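Hypothetical protein Atu3615 (Agrobacterium tumefaciens str. C58, PDB 1ZNP) is of unknown function but belongs to the cupin superfamily (DUF985), a group of beta-barrel proteins whose members have diverse enzymatic and ligand-binding roles. Local coordinates at residues 19-24 against 43-48; 60-65 against 103-108; 71-76 against 116-121. All blocks are in the same frame, centred on the assembly; numbering follows the deposited sequence.

Interaction 1: 19-24 against 43-48; sequences HPEGGF and IYYLLE
Y45 and H19 both hold their rings anti to the backbone nitrogen (chi1 -175° and -172°), and these two rotations bring the edge of the phenol against the face of the imidazole in a T-shaped pair with centroids 5.8 Å apart. The imidazole is steadied by its own loop, since its ND1 accepts the N-H of E21 close to the ring plane within a type I turn running from H19 to G22. At the end of the phenol, Y45 OH donates to G22 O at 2.7 Å, approaching from above the carbonyl plane. E21 adds its CG 3.3 Å from Y45 OH, while its OE2 is hydrogen-bonded to S53. Beyond the glycines the backbone takes over: F24 N reaches L46 O at 3.1 Å and L46 N reaches F24 O at 2.9 Å. On the same side of the sheet F24 CD1 lies 4.2 Å from L46 CD2, and helix 7-14 covers these side chains through I11 and I10. A buried tyrosine thus grips the backbone of a turn just before it enters strand 24-30, which pairs with strand 41-48 as neighbouring antiparallel strands of the cupin beta fold.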
ATOM      1  N   HIS A  19      19.551  -6.513  14.468  1.00 31.01           N
ATOM      2  CA  HIS A  19      19.115  -7.534  13.534  1.00 28.80           C
ATOM      3  C   HIS A  19      19.994  -7.488  12.295  1.00 26.76           C
ATOM      4  O   HIS A  19      20.497  -6.436  11.920  1.00 24.52           O
ATOM      5  CB  HIS A  19      17.645  -7.305  13.173  1.00 29.79           C
ATOM      6  CG  HIS A  19      17.040  -8.411  12.370  1.00 31.56           C
ATOM      7  ND1 HIS A  19      17.301  -8.582  11.027  1.00 31.23           N
ATOM      8  CD2 HIS A  19      16.239  -9.440  12.734  1.00 31.99           C
ATOM      9  CE1 HIS A  19      16.690  -9.673  10.601  1.00 33.06           C
ATOM     10  NE2 HIS A  19      16.040 -10.213  11.616  1.00 32.16           N
ATOM     11  N   PRO A  20      20.202  -8.638  11.643  1.00 27.70           N
ATOM     12  CA  PRO A  20      21.046  -8.634  10.445  1.00 27.94           C
ATOM     13  C   PRO A  20      20.622  -7.664   9.349  1.00 27.63           C
ATOM     14  O   PRO A  20      21.457  -7.213   8.574  1.00 29.59           O
ATOM     15  CB  PRO A  20      20.990 -10.088   9.985  1.00 26.25           C
ATOM     16  CG  PRO A  20      20.860 -10.830  11.275  1.00 27.34           C
ATOM     17  CD  PRO A  20      19.838 -10.017  12.023  1.00 25.95           C
ATOM     18  N   GLU A  21      19.335  -7.335   9.284  1.00 29.56           N
ATOM     19  CA  GLU A  21      18.837  -6.438   8.238  1.00 30.57           C
ATOM     20  C   GLU A  21      18.861  -4.979   8.647  1.00 28.27           C
ATOM     21  O   GLU A  21      18.504  -4.096   7.858  1.00 30.15           O
ATOM     22  CB  GLU A  21      17.396  -6.817   7.852  1.00 32.09           C
ATOM     23  CG  GLU A  21      16.358  -6.509   8.929  1.00 35.73           C
ATOM     24  CD  GLU A  21      15.021  -7.187   8.679  1.00 38.14           C
ATOM     25  OE1 GLU A  21      15.014  -8.422   8.494  1.00 39.23           O
ATOM     26  OE2 GLU A  21      13.980  -6.493   8.675  1.00 39.64           O
ATOM     27  N   GLY A  22      19.283  -4.722   9.879  1.00 26.12           N
ATOM     28  CA  GLY A  22      19.300  -3.359  10.379  1.00 23.78           C
ATOM     29  C   GLY A  22      18.244  -3.305  11.468  1.00 23.39           C
ATOM     30  O   GLY A  22      17.309  -4.097  11.445  1.00 23.21           O
ATOM     31  N   GLY A  23      18.388  -2.387  12.420  1.00 22.83           N
ATOM     32  CA  GLY A  23      17.426  -2.294  13.503  1.00 21.13           C
ATOM     33  C   GLY A  23      17.770  -3.234  14.649  1.00 22.32           C
ATOM     34  O   GLY A  23      18.821  -3.873  14.648  1.00 21.92           O
ATOM     35  N   PHE A  24      16.874  -3.320  15.624  1.00 21.99           N
ATOM     36  CA  PHE A  24      17.071  -4.185  16.775  1.00 24.21           C
ATOM     37  C   PHE A  24      15.862  -5.102  16.907  1.00 24.94           C
ATOM     38  O   PHE A  24      14.748  -4.724  16.543  1.00 26.20           O
ATOM     39  CB  PHE A  24      17.252  -3.338  18.043  1.00 24.98           C
ATOM     40  CG  PHE A  24      18.337  -2.316  17.922  1.00 25.44           C
ATOM     41  CD1 PHE A  24      18.125  -1.146  17.199  1.00 26.25           C
ATOM     42  CD2 PHE A  24      19.592  -2.553  18.466  1.00 25.39           C
ATOM     43  CE1 PHE A  24      19.152  -0.226  17.017  1.00 28.73           C
ATOM     44  CE2 PHE A  24      20.632  -1.645  18.291  1.00 26.99           C
ATOM     45  CZ  PHE A  24      20.414  -0.475  17.564  1.00 27.80           C
ATOM     46  N   ILE A  43       8.094 -11.754  16.802  1.00 20.74           N
ATOM     47  CA  ILE A  43       9.290 -10.984  17.094  1.00 21.66           C
ATOM     48  C   ILE A  43       8.957  -9.532  17.437  1.00 19.93           C
ATOM     49  O   ILE A  43       7.934  -9.018  17.019  1.00 22.59           O
ATOM     50  CB  ILE A  43      10.209 -11.026  15.838  1.00 23.66           C
ATOM     51  CG1 ILE A  43      11.391 -11.947  16.091  1.00 26.93           C
ATOM     52  CG2 ILE A  43      10.592  -9.631  15.380  1.00 25.08           C
ATOM     53  CD1 ILE A  43      11.207 -13.342  15.497  1.00 28.32           C
ATOM     54  N   TYR A  44       9.813  -8.896  18.226  1.00 18.46           N
ATOM     55  CA  TYR A  44       9.679  -7.482  18.559  1.00 16.98           C
ATOM     56  C   TYR A  44      10.748  -6.902  17.626  1.00 16.40           C
ATOM     57  O   TYR A  44      11.837  -7.464  17.524  1.00 15.19           O
ATOM     58  CB  TYR A  44      10.053  -7.201  20.024  1.00 16.80           C
ATOM     59  CG  TYR A  44       8.909  -7.302  21.011  1.00 15.38           C
ATOM     60  CD1 TYR A  44       9.110  -7.808  22.293  1.00 14.86           C
ATOM     61  CD2 TYR A  44       7.616  -6.938  20.646  1.00 15.41           C
ATOM     62  CE1 TYR A  44       8.047  -7.965  23.185  1.00 16.21           C
ATOM     63  CE2 TYR A  44       6.553  -7.084  21.521  1.00 14.32           C
ATOM     64  CZ  TYR A  44       6.770  -7.601  22.790  1.00 16.45           C
ATOM     65  OH  TYR A  44       5.704  -7.754  23.644  1.00 13.70           O
ATOM     66  N   TYR A  45      10.437  -5.813  16.929  1.00 17.31           N
ATOM     67  CA  TYR A  45      11.388  -5.211  16.002  1.00 18.44           C
ATOM     68  C   TYR A  45      11.316  -3.683  16.092  1.00 19.63           C
ATOM     69  O   TYR A  45      10.229  -3.113  16.214  1.00 20.14           O
ATOM     70  CB  TYR A  45      11.069  -5.676  14.575  1.00 18.10           C
ATOM     71  CG  TYR A  45      12.064  -5.225  13.528  1.00 20.58           C
ATOM     72  CD1 TYR A  45      13.379  -5.687  13.536  1.00 22.44           C
ATOM     73  CD2 TYR A  45      11.681  -4.359  12.506  1.00 22.80           C
ATOM     74  CE1 TYR A  45      14.293  -5.294  12.542  1.00 23.51           C
ATOM     75  CE2 TYR A  45      12.579  -3.964  11.516  1.00 23.43           C
ATOM     76  CZ  TYR A  45      13.878  -4.437  11.540  1.00 22.77           C
ATOM     77  OH  TYR A  45      14.752  -4.063  10.549  1.00 24.80           O
ATOM     78  N   LEU A  46      12.467  -3.023  16.015  1.00 20.13           N
ATOM     79  CA  LEU A  46      12.502  -1.574  16.131  1.00 21.68           C
ATOM     80  C   LEU A  46      13.467  -0.853  15.201  1.00 23.40           C
ATOM     81  O   LEU A  46      14.608  -1.275  15.004  1.00 22.31           O
ATOM     82  CB  LEU A  46      12.817  -1.182  17.583  1.00 22.25           C
ATOM     83  CG  LEU A  46      12.953   0.319  17.883  1.00 24.63           C
ATOM     84  CD1 LEU A  46      12.484   0.625  19.285  1.00 26.41           C
ATOM     85  CD2 LEU A  46      14.389   0.747  17.709  1.00 27.91           C
ATOM     86  N   LEU A  47      12.994   0.248  14.631  1.00 23.68           N
ATOM     87  CA  LEU A  47      13.820   1.070  13.761  1.00 26.11           C
ATOM     88  C   LEU A  47      13.832   2.469  14.373  1.00 26.14           C
ATOM     89  O   LEU A  47      12.906   2.836  15.079  1.00 25.32           O
ATOM     90  CB  LEU A  47      13.233   1.122  12.347  1.00 27.11           C
ATOM     91  CG  LEU A  47      13.065  -0.200  11.592  1.00 27.56           C
ATOM     92  CD1 LEU A  47      12.309   0.066  10.313  1.00 27.42           C
ATOM     93  CD2 LEU A  47      14.414  -0.827  11.289  1.00 27.68           C
ATOM     94  N   GLU A  48      14.889   3.234  14.123  1.00 29.26           N
ATOM     95  CA  GLU A  48      14.984   4.593  14.654  1.00 30.85           C
ATOM     96  C   GLU A  48      15.292   5.469  13.471  1.00 30.72           C
ATOM     97  O   GLU A  48      15.566   4.967  12.389  1.00 31.37           O
ATOM     98  CB  GLU A  48      16.132   4.729  15.650  1.00 33.05           C
ATOM     99  CG  GLU A  48      16.503   3.474  16.402  1.00 37.05           C
ATOM    100  CD  GLU A  48      17.677   3.696  17.339  1.00 38.54           C
ATOM    101  OE1 GLU A  48      18.232   2.697  17.842  1.00 39.77           O
ATOM    102  OE2 GLU A  48      18.040   4.871  17.571  1.00 38.41           O
TER

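Interaction 2: 60-65 against 103-108; sequences DAVEVW and VPANCW
W65 and V103 lie side by side and point the same way, the indole meeting the valine obliquely through its five-membered ring, with W65 CD1 3.8 Å from V103 CG2. The indole nitrogen NE1 donates to the side-chain oxygen of Q109, and the amide nitrogen of the same glutamine donates to E63 OE1, so one residue holds both groups. V103 turns CG1 anti to its backbone nitrogen (chi1 -176°), which sends the other methyl, CG2, toward the tryptophan. Behind these side chains, the backbones of E63 and V103 form an antiparallel hydrogen-bonded pair: V103 N donates to E63 O at 2.8 Å, and E63 N reaches V103 O at 3.1 Å. Here strand 63-68 meets the end of strand 97-103, antiparallel neighbours in the mixed sheet of the cupin barrel, just where the second strand gives way to a type II turn from P104 to C107. N106, with positive phi, occupies the third position of that turn, whose closing bond from C107 N to P104 O is weak. The turn stays close to residues 60-65 through A105, whose CA offers a C-H contact to A61 O at 3.4 Å. V62 CG2 touches A105 CB at 4.2 Å. A water lies 3.0 Å from A61 O and 2.7 Å from P104 O and donates toward both; more acceptors lie within its reach than it has protons, so it cannot serve all of them at once. D60 spends its carboxylate on a salt bridge with R37 and a hydrogen bond with S132.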
ATOM      1  N   ASP A  60      10.195 -18.706   2.117  1.00 25.60           N
ATOM      2  CA  ASP A  60       9.093 -19.659   2.174  1.00 23.86           C
ATOM      3  C   ASP A  60       8.032 -19.429   3.231  1.00 23.18           C
ATOM      4  O   ASP A  60       7.399 -20.374   3.706  1.00 22.72           O
ATOM      5  CB  ASP A  60       9.683 -21.045   2.365  1.00 23.93           C
ATOM      6  CG  ASP A  60      10.736 -21.076   3.472  1.00 24.49           C
ATOM      7  OD1 ASP A  60      11.707 -21.843   3.338  1.00 24.89           O
ATOM      8  OD2 ASP A  60      10.590 -20.342   4.473  1.00 21.89           O
ATOM      9  N   ALA A  61       7.827 -18.176   3.604  1.00 22.04           N
ATOM     10  CA  ALA A  61       6.829 -17.889   4.612  1.00 18.75           C
ATOM     11  C   ALA A  61       6.360 -16.461   4.494  1.00 17.79           C
ATOM     12  O   ALA A  61       7.114 -15.584   4.069  1.00 15.11           O
ATOM     13  CB  ALA A  61       7.402 -18.134   5.993  1.00 15.99           C
ATOM     14  N   VAL A  62       5.097 -16.266   4.864  1.00 16.05           N
ATOM     15  CA  VAL A  62       4.431 -14.981   4.870  1.00 15.98           C
ATOM     16  C   VAL A  62       4.751 -14.260   6.188  1.00 17.41           C
ATOM     17  O   VAL A  62       4.666 -14.842   7.276  1.00 14.64           O
ATOM     18  CB  VAL A  62       2.902 -15.170   4.802  1.00 15.73           C
ATOM     19  CG1 VAL A  62       2.191 -13.841   5.032  1.00 13.73           C
ATOM     20  CG2 VAL A  62       2.515 -15.768   3.465  1.00 17.95           C
ATOM     21  N   GLU A  63       5.105 -12.991   6.090  1.00 17.25           N
ATOM     22  CA  GLU A  63       5.402 -12.222   7.273  1.00 19.69           C
ATOM     23  C   GLU A  63       4.385 -11.096   7.424  1.00 20.31           C
ATOM     24  O   GLU A  63       4.087 -10.385   6.470  1.00 21.43           O
ATOM     25  CB  GLU A  63       6.815 -11.652   7.183  1.00 23.05           C
ATOM     26  CG  GLU A  63       7.180 -10.756   8.355  1.00 29.36           C
ATOM     27  CD  GLU A  63       8.676 -10.624   8.541  1.00 31.19           C
ATOM     28  OE1 GLU A  63       9.387 -10.486   7.524  1.00 33.58           O
ATOM     29  OE2 GLU A  63       9.132 -10.652   9.707  1.00 32.83           O
ATOM     30  N   VAL A  64       3.827 -10.951   8.618  1.00 19.89           N
ATOM     31  CA  VAL A  64       2.869  -9.893   8.851  1.00 18.51           C
ATOM     32  C   VAL A  64       3.445  -8.885   9.842  1.00 19.03           C
ATOM     33  O   VAL A  64       3.914  -9.255  10.929  1.00 18.75           O
ATOM     34  CB  VAL A  64       1.556 -10.444   9.419  1.00 19.88           C
ATOM     35  CG1 VAL A  64       0.592  -9.293   9.694  1.00 15.46           C
ATOM     36  CG2 VAL A  64       0.962 -11.465   8.452  1.00 17.93           C
ATOM     37  N   TRP A  65       3.403  -7.613   9.458  1.00 17.99           N
ATOM     38  CA  TRP A  65       3.906  -6.537  10.304  1.00 18.75           C
ATOM     39  C   TRP A  65       2.788  -5.944  11.155  1.00 17.23           C
ATOM     40  O   TRP A  65       1.657  -5.797  10.696  1.00 18.82           O
ATOM     41  CB  TRP A  65       4.546  -5.440   9.442  1.00 17.82           C
ATOM     42  CG  TRP A  65       5.897  -5.797   8.875  1.00 20.14           C
ATOM     43  CD1 TRP A  65       6.194  -6.839   8.043  1.00 20.76           C
ATOM     44  CD2 TRP A  65       7.122  -5.075   9.063  1.00 21.03           C
ATOM     45  NE1 TRP A  65       7.525  -6.808   7.699  1.00 21.44           N
ATOM     46  CE2 TRP A  65       8.119  -5.736   8.312  1.00 20.55           C
ATOM     47  CE3 TRP A  65       7.474  -3.929   9.795  1.00 21.05           C
ATOM     48  CZ2 TRP A  65       9.440  -5.293   8.269  1.00 20.66           C
ATOM     49  CZ3 TRP A  65       8.790  -3.488   9.753  1.00 21.06           C
ATOM     50  CH2 TRP A  65       9.757  -4.170   8.992  1.00 21.33           C
ATOM     51  N   VAL A 103       3.119  -9.056   4.179  1.00 21.33           N
ATOM     52  CA  VAL A 103       4.126  -9.209   3.157  1.00 21.90           C
ATOM     53  C   VAL A 103       4.035 -10.663   2.700  1.00 22.16           C
ATOM     54  O   VAL A 103       4.321 -11.586   3.466  1.00 24.08           O
ATOM     55  CB  VAL A 103       5.547  -8.936   3.697  1.00 22.79           C
ATOM     56  CG1 VAL A 103       6.559  -9.009   2.549  1.00 20.29           C
ATOM     57  CG2 VAL A 103       5.594  -7.574   4.385  1.00 19.63           C
ATOM     58  N   PRO A 104       3.602 -10.891   1.455  1.00 20.47           N
ATOM     59  CA  PRO A 104       3.496 -12.263   0.962  1.00 20.21           C
ATOM     60  C   PRO A 104       4.865 -12.951   0.938  1.00 19.78           C
ATOM     61  O   PRO A 104       5.900 -12.292   1.017  1.00 18.11           O
ATOM     62  CB  PRO A 104       2.873 -12.084  -0.426  1.00 18.92           C
ATOM     63  CG  PRO A 104       3.341 -10.747  -0.839  1.00 21.63           C
ATOM     64  CD  PRO A 104       3.205  -9.927   0.416  1.00 21.50           C
ATOM     65  N   ALA A 105       4.855 -14.276   0.840  1.00 19.70           N
ATOM     66  CA  ALA A 105       6.076 -15.073   0.834  1.00 19.72           C
ATOM     67  C   ALA A 105       7.007 -14.813  -0.348  1.00 21.06           C
ATOM     68  O   ALA A 105       6.567 -14.597  -1.475  1.00 20.66           O
ATOM     69  CB  ALA A 105       5.727 -16.553   0.904  1.00 18.41           C
ATOM     70  N   ASN A 106       8.302 -14.844  -0.055  1.00 21.46           N
ATOM     71  CA  ASN A 106       9.357 -14.617  -1.029  1.00 23.47           C
ATOM     72  C   ASN A 106       9.290 -13.257  -1.706  1.00 24.11           C
ATOM     73  O   ASN A 106       9.878 -13.064  -2.765  1.00 24.88           O
ATOM     74  CB  ASN A 106       9.350 -15.704  -2.102  1.00 23.12           C
ATOM     75  CG  ASN A 106      10.655 -15.754  -2.878  1.00 23.81           C
ATOM     76  OD1 ASN A 106      10.680 -16.124  -4.049  1.00 25.82           O
ATOM     77  ND2 ASN A 106      11.747 -15.390  -2.222  1.00 24.34           N
ATOM     78  N   CYS A 107       8.579 -12.309  -1.101  1.00 24.40           N
ATOM     79  CA  CYS A 107       8.487 -10.969  -1.668  1.00 22.90           C
ATOM     80  C   CYS A 107       9.523 -10.053  -1.023  1.00 23.08           C
ATOM     81  O   CYS A 107       9.672 -10.043   0.196  1.00 22.76           O
ATOM     82  CB  CYS A 107       7.094 -10.397  -1.427  1.00 24.64           C
ATOM     83  SG  CYS A 107       6.959  -8.636  -1.804  1.00 27.54           S
ATOM     84  N   TRP A 108      10.238  -9.283  -1.832  1.00 23.84           N
ATOM     85  CA  TRP A 108      11.236  -8.369  -1.296  1.00 23.24           C
ATOM     86  C   TRP A 108      10.584  -7.330  -0.382  1.00 21.80           C
ATOM     87  O   TRP A 108       9.477  -6.853  -0.661  1.00 19.01           O
ATOM     88  CB  TRP A 108      11.980  -7.655  -2.432  1.00 25.70           C
ATOM     89  CG  TRP A 108      12.963  -8.520  -3.179  1.00 28.14           C
ATOM     90  CD1 TRP A 108      12.805  -9.057  -4.423  1.00 29.02           C
ATOM     91  CD2 TRP A 108      14.244  -8.953  -2.715  1.00 29.27           C
ATOM     92  NE1 TRP A 108      13.909  -9.797  -4.764  1.00 29.89           N
ATOM     93  CE2 TRP A 108      14.807  -9.751  -3.732  1.00 30.71           C
ATOM     94  CE3 TRP A 108      14.972  -8.744  -1.536  1.00 31.79           C
ATOM     95  CZ2 TRP A 108      16.069 -10.342  -3.609  1.00 32.51           C
ATOM     96  CZ3 TRP A 108      16.228  -9.331  -1.412  1.00 33.77           C
ATOM     97  CH2 TRP A 108      16.764 -10.122  -2.447  1.00 34.75           C
TER
HETATM   98  O   HOH W   1       7.383 -12.696   3.294  1.00 19.27           O

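Interaction 3: 71-76 against 116-121; sequences APIALH and DFTLVG
A71 and T118 meet where the loop leading into strand 73-78 comes up against the start of strand 117-124, which is not its neighbour in the sheet of the cupin barrel. The tight part is made of a few atoms. A71 N donates to F117 O at 2.9 Å, and the hydroxyl of T118 is directed at A71 O. That second distance, 2.5 Å from T118 OG1 to A71 O, is very short and its exact value is doubtful; OG1 has a second hydrogen-bond partner in S113 OG. With OG1 beside its own backbone nitrogen (chi1 -59°), T118 presents its methyl to I73: CG2 of T118 stands 3.5 Å from I73 CD1, the two side chains crossing at a slant. The opposite character appears at the outer end. D116 is exposed, and the CB of F117 points away from the 71-76 segment, so that F117 contributes mainly its carbonyl. Further along, the strands diverge; A74 and H76 instead touch G96 and R98 of the second subunit, while H76 is hydrogen-bonded to E112 and T86. Between the pinch and this divergence, the last apolar touch is a relaxed one, I73 CD1 against V120 CG1 at 4.1 Å.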
ATOM      1  N   ALA A  71       6.375   6.477  15.742  1.00 18.89           N
ATOM      2  CA  ALA A  71       5.931   7.063  14.488  1.00 21.74           C
ATOM      3  C   ALA A  71       5.554   5.976  13.492  1.00 22.30           C
ATOM      4  O   ALA A  71       5.936   4.817  13.654  1.00 23.16           O
ATOM      5  CB  ALA A  71       7.060   7.941  13.896  1.00 20.02           C
ATOM      6  N   PRO A  72       4.782   6.329  12.456  1.00 22.46           N
ATOM      7  CA  PRO A  72       4.434   5.277  11.498  1.00 22.13           C
ATOM      8  C   PRO A  72       5.667   4.846  10.726  1.00 20.24           C
ATOM      9  O   PRO A  72       6.739   5.430  10.873  1.00 22.98           O
ATOM     10  CB  PRO A  72       3.385   5.942  10.606  1.00 21.58           C
ATOM     11  CG  PRO A  72       3.716   7.414  10.712  1.00 24.16           C
ATOM     12  CD  PRO A  72       4.033   7.568  12.179  1.00 21.90           C
ATOM     13  N   ILE A  73       5.512   3.824   9.900  1.00 18.73           N
ATOM     14  CA  ILE A  73       6.614   3.317   9.109  1.00 17.67           C
ATOM     15  C   ILE A  73       6.246   3.258   7.637  1.00 18.65           C
ATOM     16  O   ILE A  73       5.075   3.165   7.275  1.00 16.60           O
ATOM     17  CB  ILE A  73       7.024   1.883   9.585  1.00 18.51           C
ATOM     18  CG1 ILE A  73       8.226   1.969  10.529  1.00 17.44           C
ATOM     19  CG2 ILE A  73       7.311   0.968   8.387  1.00 17.79           C
ATOM     20  CD1 ILE A  73       8.693   0.623  11.051  1.00 16.12           C
ATOM     21  N   ALA A  74       7.262   3.339   6.786  1.00 19.24           N
ATOM     22  CA  ALA A  74       7.043   3.217   5.361  1.00 18.84           C
ATOM     23  C   ALA A  74       7.558   1.811   5.043  1.00 20.46           C
ATOM     24  O   ALA A  74       8.751   1.523   5.188  1.00 18.32           O
ATOM     25  CB  ALA A  74       7.824   4.248   4.622  1.00 17.78           C
ATOM     26  N   LEU A  75       6.636   0.933   4.655  1.00 19.98           N
ATOM     27  CA  LEU A  75       6.955  -0.449   4.319  1.00 19.11           C
ATOM     28  C   LEU A  75       6.877  -0.593   2.804  1.00 19.71           C
ATOM     29  O   LEU A  75       5.857  -0.273   2.193  1.00 20.40           O
ATOM     30  CB  LEU A  75       5.964  -1.392   4.999  1.00 17.34           C
ATOM     31  CG  LEU A  75       6.295  -2.881   4.962  1.00 19.19           C
ATOM     32  CD1 LEU A  75       7.592  -3.150   5.673  1.00 20.35           C
ATOM     33  CD2 LEU A  75       5.190  -3.652   5.638  1.00 22.30           C
ATOM     34  N   HIS A  76       7.966  -1.062   2.204  1.00 20.09           N
ATOM     35  CA  HIS A  76       8.055  -1.226   0.761  1.00 18.57           C
ATOM     36  C   HIS A  76       8.079  -2.698   0.385  1.00 18.33           C
ATOM     37  O   HIS A  76       8.861  -3.468   0.938  1.00 19.16           O
ATOM     38  CB  HIS A  76       9.319  -0.537   0.260  1.00 18.12           C
ATOM     39  CG  HIS A  76       9.494   0.857   0.785  1.00 22.81           C
ATOM     40  ND1 HIS A  76       8.717   1.919   0.368  1.00 22.51           N
ATOM     41  CD2 HIS A  76      10.347   1.359   1.713  1.00 21.03           C
ATOM     42  CE1 HIS A  76       9.085   3.012   1.014  1.00 20.16           C
ATOM     43  NE2 HIS A  76      10.070   2.700   1.834  1.00 20.04           N
ATOM     44  N   ASP A 116      11.266   9.269  15.163  1.00 26.69           N
ATOM     45  CA  ASP A 116      12.398   8.872  15.990  1.00 27.84           C
ATOM     46  C   ASP A 116      12.522   7.366  16.127  1.00 27.28           C
ATOM     47  O   ASP A 116      13.627   6.827  16.181  1.00 28.47           O
ATOM     48  CB  ASP A 116      12.266   9.516  17.364  1.00 29.95           C
ATOM     49  CG  ASP A 116      12.359  11.025  17.295  1.00 33.17           C
ATOM     50  OD1 ASP A 116      12.028  11.698  18.294  1.00 34.31           O
ATOM     51  OD2 ASP A 116      12.772  11.538  16.228  1.00 35.31           O
ATOM     52  N   PHE A 117      11.385   6.685  16.192  1.00 26.62           N
ATOM     53  CA  PHE A 117      11.396   5.239  16.303  1.00 23.88           C
ATOM     54  C   PHE A 117      10.020   4.650  16.089  1.00 21.43           C
ATOM     55  O   PHE A 117       9.005   5.331  16.206  1.00 20.95           O
ATOM     56  CB  PHE A 117      11.893   4.791  17.681  1.00 25.67           C
ATOM     57  CG  PHE A 117      10.883   4.981  18.778  1.00 26.27           C
ATOM     58  CD1 PHE A 117      10.936   6.100  19.603  1.00 27.64           C
ATOM     59  CD2 PHE A 117       9.856   4.062  18.962  1.00 26.47           C
ATOM     60  CE1 PHE A 117       9.975   6.305  20.601  1.00 27.87           C
ATOM     61  CE2 PHE A 117       8.889   4.259  19.953  1.00 28.63           C
ATOM     62  CZ  PHE A 117       8.952   5.389  20.777  1.00 26.54           C
ATOM     63  N   THR A 118      10.014   3.361  15.789  1.00 18.39           N
ATOM     64  CA  THR A 118       8.797   2.612  15.600  1.00 16.92           C
ATOM     65  C   THR A 118       9.059   1.211  16.139  1.00 16.47           C
ATOM     66  O   THR A 118      10.003   0.532  15.725  1.00 12.75           O
ATOM     67  CB  THR A 118       8.382   2.503  14.113  1.00 17.81           C
ATOM     68  OG1 THR A 118       8.196   3.812  13.560  1.00 21.00           O
ATOM     69  CG2 THR A 118       7.070   1.729  13.986  1.00 14.72           C
ATOM     70  N   LEU A 119       8.228   0.814  17.093  1.00 14.47           N
ATOM     71  CA  LEU A 119       8.299  -0.504  17.691  1.00 14.80           C
ATOM     72  C   LEU A 119       7.232  -1.303  16.948  1.00 16.10           C
ATOM     73  O   LEU A 119       6.077  -0.897  16.893  1.00 15.83           O
ATOM     74  CB  LEU A 119       7.906  -0.441  19.171  1.00 15.11           C
ATOM     75  CG  LEU A 119       8.317  -1.576  20.115  1.00 15.52           C
ATOM     76  CD1 LEU A 119       7.212  -1.831  21.118  1.00 13.65           C
ATOM     77  CD2 LEU A 119       8.614  -2.840  19.337  1.00 16.71           C
ATOM     78  N   VAL A 120       7.610  -2.435  16.374  1.00 15.33           N
ATOM     79  CA  VAL A 120       6.640  -3.253  15.686  1.00 14.49           C
ATOM     80  C   VAL A 120       6.780  -4.711  16.080  1.00 15.96           C
ATOM     81  O   VAL A 120       7.711  -5.107  16.786  1.00 17.64           O
ATOM     82  CB  VAL A 120       6.797  -3.165  14.148  1.00 13.54           C
ATOM     83  CG1 VAL A 120       6.653  -1.732  13.673  1.00 15.29           C
ATOM     84  CG2 VAL A 120       8.147  -3.706  13.731  1.00 11.18           C
ATOM     85  N   GLY A 121       5.825  -5.501  15.610  1.00 15.94           N
ATOM     86  CA  GLY A 121       5.836  -6.925  15.829  1.00 16.26           C
ATOM     87  C   GLY A 121       5.810  -7.568  14.454  1.00 17.67           C
ATOM     88  O   GLY A 121       5.278  -6.987  13.498  1.00 18.20           O
TER

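In the fold
Two contacts join neighbouring strands of one curled sheet and the third spans strands that are not neighbours in it. Along the chain interaction 1 is complete before the others begin, whereas interactions 2 and 3 alternate their segments. Interactions 1 and 3 have centres about 10 Å apart and share the boundary between adjacent strands 41-48 and 117-124, joined by probable backbone hydrogen bonds from V120 N to Y45 O and from T118 N to L47 O. Interaction 2 lies across the chain's centre, its own centre about 16 and 17 Å from those of interactions 1 and 3. W65 bridges the gap, touching Y45, L75 and V120, so side chains of all three contacts meet around it.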